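Local coordinates for protein aminotransferase, class I (Staphylococcus aureus, PDB 2O1B) that probably catalyses the pyridoxal-phosphate-dependent transfer of an amino group between amino acids and 2-oxo acids, as a class I aminotransferase, at residues T197-K200 against E201-D204; V311-T314 against R315-F319; G346-S349 against E350-E353. One frame throughout, in Å; residues are numbered along the deposited sequence.

Interaction 1 (T197-K200 against E201-D204); sequences TATK and EVFD
Thr199 meets Val202 across the first turn of helix 200-210, where it serves as the N-cap. Its hydroxyl OG1 takes a weak bond from the backbone N of Val202 at 3.3 Å, bent to 151°. With chi1 at 69°, OG1 is placed between the backbone N and the carbonyl carbon, which turns it back over the start of the helix; a short hydroxyl side chain suits this role because it can stand in for the carbonyl a preceding turn would have supplied. The Thr199 carbonyl joins in, its O accepting from Phe203 N at 3.2 Å, almost straight, while Lys200 O receives Asp204 N at 2.8 Å.

On the inner side, Ala198 CB lies over one face of the Phe203 ring, a CH-pi contact with the carbon 4.2 Å from the ring centroid, and it also touches Val202 CG2 at 3.8 Å. A methyl group is small enough to let the chain pass close to the ring. Further out, one water bridges Thr199 OG1 at 2.8 Å and Glu201 OE2 at 2.6 Å, donating to the carboxylate; Glu201 reaches it by bending at chi2 (71°). Asp204 OD2 is held by Ser238 OG, and His219 meets Phe203 edge-to-face. Glu201, acidic and within the first turn, would probably interact favourably with the helix dipole.

Interaction 2 (V311-T314 against R315-F319); sequences VFKT and RRDRF
Arg315 runs back along the helix toward Val311 and Phe312, one turn earlier. Its CB lies 3.4 Å from Val311 O, the carbonyl that also accepts the Arg315 backbone N in the regular helical bond. CG passes the same oxygen at 3.3 Å, and CD lies over one face of the Phe312 ring. Since CG stands opposite the carbonyl carbon about CA-CB (chi1 -81°) and the chain is extended from there to NE, the side chain runs beside Val311, both pointing the same way. NE is 3.7 Å from Val311 CG1, a methyl that covers one face of the guanidinium. At the tip, NH1 comes within 3.4 Å of Phe312 CZ, and CZ of Arg315 sits over the face of the Phe312 ring, 4.9 Å from its centroid, a cation-pi contact in which the two planes are inclined by 66°. Arginine suits a place needing both a long apolar stem and a charge: its buried tip forms salt bridges with Asp58 through NH2 and Asp386 through NE.

On another side of the helix, Arg316 bends at chi3 (56°), and its NH2 donates to the syn lone pair of Asp317 OD2 at 2.8 Å in a salt bridge between sequence neighbours. Arg316 NH1 reaches Ala333 O in the loop between strands 330-331 and 338-342. Helix 302-325 also packs on helix 388-397, where Leu389 touches Arg315, Ala393 and Leu396 touch Phe319, and Asp390 pairs with Arg318.

Interaction 3 (G346-S349 against E350-E353); sequences GYDS and EQFE
Asp348 and Gln351 close a capping box at the start of helix 349-360, where the chain passes from the extended residues Tyr347 and Asp348 into the helix and Phe352 N bonds to Asp348 O at 2.8 Å. Asp348 is the N-cap: with chi1 at 65°, its carboxylate swings over the first turn, and OD1 accepts Gln351 N at 2.7 Å in a nearly straight bond. Gln351 answers with its side chain, OE1 taking the backbone N of Asp348 at 3.1 Å. The carboxylate and amide planes, only 22° apart, are stacked. Aspartate fits because its short arm reaches an amide otherwise lacking a helical carbonyl, and glutamine because its longer arm stretches back to the N-cap.

Just ahead of the cap, Gly346 has backbone angles (phi 86°) at which a CB would press on the preceding carbonyl O. Tyr347 then packs against Phe352: the edge of the phenylalanine ring points at the tyrosine face, with centroids 5.8 Å apart. Phe352 also lies against Thr343 and Pro344 in the loop that follows strand 338-342, and Phe355 meets Tyr347 edge-to-face. Nearer the backbone, Tyr347 CB and Phe352 CB are 4.0 Å apart.

In the fold
All three contacts are local, following one another along the chain: interactions 1 and 3 build helix starts, whereas interaction 2 lies within a long helix. Interaction 1 leads into helix 200-210, between strands 182-187 and 216-220 of the seven-stranded sheet; interactions 2 and 3 lie later, around the four-stranded antiparallel sheet. None touches another; interactions 1 and 2 come closest, about 8 Å between nearest atoms, against about 10 Å for 2 and 3 and about 21 Å for 1 and 3. The side chains of Phe203 and Phe312 each lie about 12 Å from a bound pyridoxal phosphate, and neither belongs to its pocket.

Interaction 1 (T197-K200 against E201-D204)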
loop_
_atom_site.group_PDB
_atom_site.type_symbol
_atom_site.label_atom_id
_atom_site.label_comp_id
_atom_site.label_asym_id
_atom_site.label_seq_id
_atom_site.Cartn_x
_atom_site.Cartn_y
_atom_site.Cartn_z
ATOM N N THR A 197 -22.929 0.150 -18.718
ATOM C CA THR A 197 -23.535 -0.024 -17.397
ATOM C C THR A 197 -24.196 -1.403 -17.272
ATOM O O THR A 197 -24.466 -2.059 -18.286
ATOM C CB THR A 197 -24.578 1.072 -17.100
ATOM O OG1 THR A 197 -25.515 1.162 -18.180
ATOM C CG2 THR A 197 -23.888 2.438 -16.884
ATOM N N ALA A 198 -24.437 -1.836 -16.033
ATOM C CA ALA A 198 -25.124 -3.098 -15.781
ATOM C C ALA A 198 -26.511 -2.851 -15.222
ATOM O O ALA A 198 -26.862 -1.718 -14.859
ATOM C CB ALA A 198 -24.319 -3.965 -14.837
ATOM N N THR A 199 -27.322 -3.904 -15.188
ATOM C CA THR A 199 -28.600 -3.839 -14.494
ATOM C C THR A 199 -28.665 -4.928 -13.440
ATOM O O THR A 199 -27.839 -5.856 -13.431
ATOM C CB THR A 199 -29.803 -3.992 -15.441
ATOM O OG1 THR A 199 -29.840 -5.332 -15.939
ATOM C CG2 THR A 199 -29.717 -3.009 -16.595
ATOM N N LYS A 200 -29.647 -4.811 -12.551
ATOM C CA LYS A 200 -29.858 -5.825 -11.534
ATOM C C LYS A 200 -29.863 -7.202 -12.185
ATOM O O LYS A 200 -29.255 -8.141 -11.672
ATOM C CB LYS A 200 -31.164 -5.578 -10.793
ATOM C CG LYS A 200 -31.497 -6.647 -9.753
ATOM C CD LYS A 200 -32.659 -6.220 -8.883
ATOM C CE LYS A 200 -32.647 -6.976 -7.568
ATOM N NZ LYS A 200 -33.592 -6.378 -6.593
ATOM N N GLU A 201 -30.534 -7.295 -13.329
ATOM C CA GLU A 201 -30.724 -8.558 -14.032
ATOM C C GLU A 201 -29.431 -9.132 -14.601
ATOM O O GLU A 201 -29.267 -10.351 -14.625
ATOM C CB GLU A 201 -31.771 -8.409 -15.141
ATOM C CG GLU A 201 -33.220 -8.251 -14.642
ATOM C CD GLU A 201 -33.480 -6.897 -13.976
ATOM O OE1 GLU A 201 -34.228 -6.847 -12.978
ATOM O OE2 GLU A 201 -32.934 -5.881 -14.450
ATOM N N VAL A 202 -28.515 -8.279 -15.073
ATOM C CA VAL A 202 -27.250 -8.823 -15.600
ATOM C C VAL A 202 -26.385 -9.365 -14.445
ATOM O O VAL A 202 -25.660 -10.345 -14.615
ATOM C CB VAL A 202 -26.461 -7.904 -16.625
ATOM C CG1 VAL A 202 -27.285 -6.701 -17.101
ATOM C CG2 VAL A 202 -25.099 -7.477 -16.110
ATOM N N PHE A 203 -26.514 -8.753 -13.270
ATOM C CA PHE A 203 -25.878 -9.285 -12.065
ATOM C C PHE A 203 -26.574 -10.586 -11.628
ATOM O O PHE A 203 -25.903 -11.554 -11.250
ATOM C CB PHE A 203 -25.831 -8.245 -10.931
ATOM C CG PHE A 203 -24.774 -7.161 -11.120
ATOM C CD1 PHE A 203 -23.506 -7.471 -11.611
ATOM C CD2 PHE A 203 -25.048 -5.836 -10.782
ATOM C CE1 PHE A 203 -22.530 -6.475 -11.783
ATOM C CE2 PHE A 203 -24.081 -4.828 -10.942
ATOM C CZ PHE A 203 -22.818 -5.153 -11.446
ATOM N N ASP A 204 -27.905 -10.627 -11.718
ATOM C CA ASP A 204 -28.640 -11.858 -11.424
ATOM C C ASP A 204 -28.080 -13.027 -12.229
ATOM O O ASP A 204 -27.881 -14.114 -11.687
ATOM C CB ASP A 204 -30.142 -11.703 -11.695
ATOM C CG ASP A 204 -30.845 -10.800 -10.675
ATOM O OD1 ASP A 204 -32.005 -10.407 -10.919
ATOM O OD2 ASP A 204 -30.249 -10.494 -9.627
HETATM O O HOH W 1 -32.397 -5.609 -17.007
#

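Interaction 2 (V311-T314 against R315-F319)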
loop_
_atom_site.group_PDB
_atom_site.type_symbol
_atom_site.label_atom_id
_atom_site.label_comp_id
_atom_site.label_asym_id
_atom_site.label_seq_id
_atom_site.Cartn_x
_atom_site.Cartn_y
_atom_site.Cartn_z
ATOM N N VAL A 311 -23.237 16.506 -13.634
ATOM C CA VAL A 311 -22.254 17.338 -14.343
ATOM C C VAL A 311 -21.637 16.579 -15.518
ATOM O O VAL A 311 -21.480 17.126 -16.608
ATOM C CB VAL A 311 -21.151 17.868 -13.390
ATOM C CG1 VAL A 311 -19.891 18.257 -14.160
ATOM C CG2 VAL A 311 -21.676 19.074 -12.561
ATOM N N PHE A 312 -21.311 15.311 -15.304
ATOM C CA PHE A 312 -20.744 14.503 -16.382
ATOM C C PHE A 312 -21.776 14.069 -17.414
ATOM O O PHE A 312 -21.460 13.927 -18.603
ATOM C CB PHE A 312 -19.922 13.345 -15.819
ATOM C CG PHE A 312 -18.548 13.767 -15.400
ATOM C CD1 PHE A 312 -17.477 13.653 -16.278
ATOM C CD2 PHE A 312 -18.331 14.357 -14.156
ATOM C CE1 PHE A 312 -16.205 14.081 -15.909
ATOM C CE2 PHE A 312 -17.068 14.785 -13.784
ATOM C CZ PHE A 312 -16.000 14.640 -14.661
ATOM N N LYS A 313 -23.015 13.905 -16.961
ATOM C CA LYS A 313 -24.132 13.604 -17.842
ATOM C C LYS A 313 -24.269 14.656 -18.939
ATOM O O LYS A 313 -24.308 14.316 -20.127
ATOM C CB LYS A 313 -25.418 13.507 -17.035
ATOM C CG LYS A 313 -26.643 13.128 -17.833
ATOM C CD LYS A 313 -27.846 13.172 -16.917
ATOM C CE LYS A 313 -29.074 12.617 -17.591
ATOM N NZ LYS A 313 -30.133 12.341 -16.572
ATOM N N THR A 314 -24.333 15.930 -18.552
ATOM C CA THR A 314 -24.479 17.000 -19.539
ATOM C C THR A 314 -23.195 17.205 -20.356
ATOM O O THR A 314 -23.257 17.390 -21.570
ATOM C CB THR A 314 -24.980 18.338 -18.927
ATOM O OG1 THR A 314 -23.875 19.112 -18.462
ATOM C CG2 THR A 314 -25.950 18.097 -17.792
ATOM N N ARG A 315 -22.037 17.162 -19.696
ATOM C CA ARG A 315 -20.759 17.181 -20.408
ATOM C C ARG A 315 -20.762 16.136 -21.537
ATOM O O ARG A 315 -20.338 16.424 -22.659
ATOM C CB ARG A 315 -19.590 16.926 -19.455
ATOM C CG ARG A 315 -19.146 18.140 -18.671
ATOM C CD ARG A 315 -17.980 17.780 -17.773
ATOM N NE ARG A 315 -17.538 18.928 -16.994
ATOM C CZ ARG A 315 -16.517 18.921 -16.146
ATOM N NH1 ARG A 315 -15.804 17.817 -15.953
ATOM N NH2 ARG A 315 -16.208 20.028 -15.489
ATOM N N ARG A 316 -21.269 14.945 -21.229
ATOM C CA ARG A 316 -21.423 13.860 -22.203
ATOM C C ARG A 316 -22.412 14.241 -23.305
ATOM O O ARG A 316 -22.150 14.014 -24.491
ATOM C CB ARG A 316 -21.899 12.586 -21.502
ATOM C CG ARG A 316 -22.114 11.395 -22.426
ATOM C CD ARG A 316 -23.179 10.449 -21.892
ATOM N NE ARG A 316 -24.466 11.111 -21.640
ATOM C CZ ARG A 316 -25.608 10.476 -21.365
ATOM N NH1 ARG A 316 -25.652 9.144 -21.314
ATOM N NH2 ARG A 316 -26.709 11.176 -21.135
ATOM N N ASP A 317 -23.548 14.814 -22.906
ATOM C CA ASP A 317 -24.605 15.195 -23.850
ATOM C C ASP A 317 -24.106 16.177 -24.909
ATOM O O ASP A 317 -24.415 16.035 -26.091
ATOM C CB ASP A 317 -25.808 15.796 -23.108
ATOM C CG ASP A 317 -26.561 14.770 -22.276
ATOM O OD1 ASP A 317 -27.354 15.171 -21.397
ATOM O OD2 ASP A 317 -26.352 13.562 -22.498
ATOM N N ARG A 318 -23.336 17.165 -24.463
ATOM C CA ARG A 318 -22.789 18.196 -25.326
ATOM C C ARG A 318 -21.723 17.638 -26.255
ATOM O O ARG A 318 -21.689 17.973 -27.441
ATOM C CB ARG A 318 -22.214 19.337 -24.485
ATOM C CG ARG A 318 -23.274 20.190 -23.828
ATOM C CD ARG A 318 -22.718 20.973 -22.643
ATOM N NE ARG A 318 -21.686 21.935 -23.028
ATOM C CZ ARG A 318 -21.913 23.065 -23.695
ATOM N NH1 ARG A 318 -23.145 23.390 -24.079
ATOM N NH2 ARG A 318 -20.902 23.874 -23.987
ATOM N N PHE A 319 -20.866 16.778 -25.718
ATOM C CA PHE A 319 -19.754 16.248 -26.485
ATOM C C PHE A 319 -20.219 15.237 -27.520
ATOM O O PHE A 319 -19.768 15.266 -28.667
ATOM C CB PHE A 319 -18.724 15.623 -25.557
ATOM C CG PHE A 319 -17.404 15.361 -26.208
ATOM C CD1 PHE A 319 -16.485 16.389 -26.374
ATOM C CD2 PHE A 319 -17.071 14.086 -26.646
ATOM C CE1 PHE A 319 -15.256 16.148 -26.977
ATOM C CE2 PHE A 319 -15.846 13.839 -27.246
ATOM C CZ PHE A 319 -14.938 14.866 -27.410
#

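Interaction 3 (G346-S349 against E350-E353)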
loop_
_atom_site.group_PDB
_atom_site.type_symbol
_atom_site.label_atom_id
_atom_site.label_comp_id
_atom_site.label_asym_id
_atom_site.label_seq_id
_atom_site.Cartn_x
_atom_site.Cartn_y
_atom_site.Cartn_z
ATOM N N GLY A 346 -7.827 2.913 -41.449
ATOM C CA GLY A 346 -6.414 3.138 -41.725
ATOM C C GLY A 346 -5.606 3.603 -40.522
ATOM O O GLY A 346 -4.404 3.800 -40.636
ATOM N N TYR A 347 -6.277 3.808 -39.391
ATOM C CA TYR A 347 -5.633 4.101 -38.100
ATOM C C TYR A 347 -6.030 3.075 -37.046
ATOM O O TYR A 347 -7.212 2.856 -36.823
ATOM C CB TYR A 347 -6.068 5.472 -37.568
ATOM C CG TYR A 347 -5.635 6.632 -38.409
ATOM C CD1 TYR A 347 -6.314 6.950 -39.591
ATOM C CD2 TYR A 347 -4.550 7.424 -38.028
ATOM C CE1 TYR A 347 -5.934 8.017 -40.359
ATOM C CE2 TYR A 347 -4.159 8.505 -38.799
ATOM C CZ TYR A 347 -4.854 8.789 -39.972
ATOM O OH TYR A 347 -4.477 9.848 -40.762
ATOM N N ASP A 348 -5.057 2.459 -36.385
ATOM C CA ASP A 348 -5.363 1.738 -35.158
ATOM C C ASP A 348 -5.375 2.740 -33.992
ATOM O O ASP A 348 -5.213 3.951 -34.215
ATOM C CB ASP A 348 -4.438 0.524 -34.932
ATOM C CG ASP A 348 -2.977 0.894 -34.702
ATOM O OD1 ASP A 348 -2.666 1.967 -34.141
ATOM O OD2 ASP A 348 -2.116 0.070 -35.069
ATOM N N SER A 349 -5.595 2.249 -32.769
ATOM C CA SER A 349 -5.734 3.118 -31.601
ATOM C C SER A 349 -4.460 3.918 -31.307
ATOM O O SER A 349 -4.518 5.089 -30.908
ATOM C CB SER A 349 -6.171 2.310 -30.374
ATOM O OG SER A 349 -5.100 1.576 -29.811
ATOM N N GLU A 350 -3.315 3.282 -31.516
ATOM C CA GLU A 350 -2.027 3.909 -31.232
ATOM C C GLU A 350 -1.618 4.889 -32.332
ATOM O O GLU A 350 -1.062 5.955 -32.047
ATOM C CB GLU A 350 -0.958 2.842 -30.994
ATOM C CG GLU A 350 -1.195 2.009 -29.727
ATOM C CD GLU A 350 -0.111 0.959 -29.484
ATOM O OE1 GLU A 350 0.591 1.074 -28.458
ATOM O OE2 GLU A 350 0.047 0.025 -30.309
ATOM N N GLN A 351 -1.911 4.535 -33.581
ATOM C CA GLN A 351 -1.708 5.437 -34.713
ATOM C C GLN A 351 -2.618 6.656 -34.622
ATOM O O GLN A 351 -2.191 7.773 -34.898
ATOM C CB GLN A 351 -1.931 4.705 -36.037
ATOM C CG GLN A 351 -0.783 3.790 -36.429
ATOM C CD GLN A 351 -1.146 2.820 -37.527
ATOM O OE1 GLN A 351 -2.323 2.560 -37.785
ATOM N NE2 GLN A 351 -0.125 2.271 -38.189
ATOM N N PHE A 352 -3.868 6.439 -34.228
ATOM C CA PHE A 352 -4.806 7.544 -34.040
ATOM C C PHE A 352 -4.427 8.392 -32.832
ATOM O O PHE A 352 -4.576 9.609 -32.864
ATOM C CB PHE A 352 -6.247 7.031 -33.928
ATOM C CG PHE A 352 -7.306 8.093 -34.168
ATOM C CD1 PHE A 352 -8.406 8.193 -33.322
ATOM C CD2 PHE A 352 -7.205 8.986 -35.245
ATOM C CE1 PHE A 352 -9.390 9.155 -33.536
ATOM C CE2 PHE A 352 -8.186 9.956 -35.469
ATOM C CZ PHE A 352 -9.286 10.038 -34.604
ATOM N N GLU A 353 -3.919 7.753 -31.778
ATOM C CA GLU A 353 -3.428 8.482 -30.601
ATOM C C GLU A 353 -2.292 9.425 -30.997
ATOM O O GLU A 353 -2.311 10.606 -30.645
ATOM C CB GLU A 353 -2.957 7.526 -29.502
ATOM C CG GLU A 353 -2.382 8.242 -28.271
ATOM C CD GLU A 353 -1.309 7.443 -27.532
ATOM O OE1 GLU A 353 -0.978 6.305 -27.957
ATOM O OE2 GLU A 353 -0.788 7.969 -26.517
#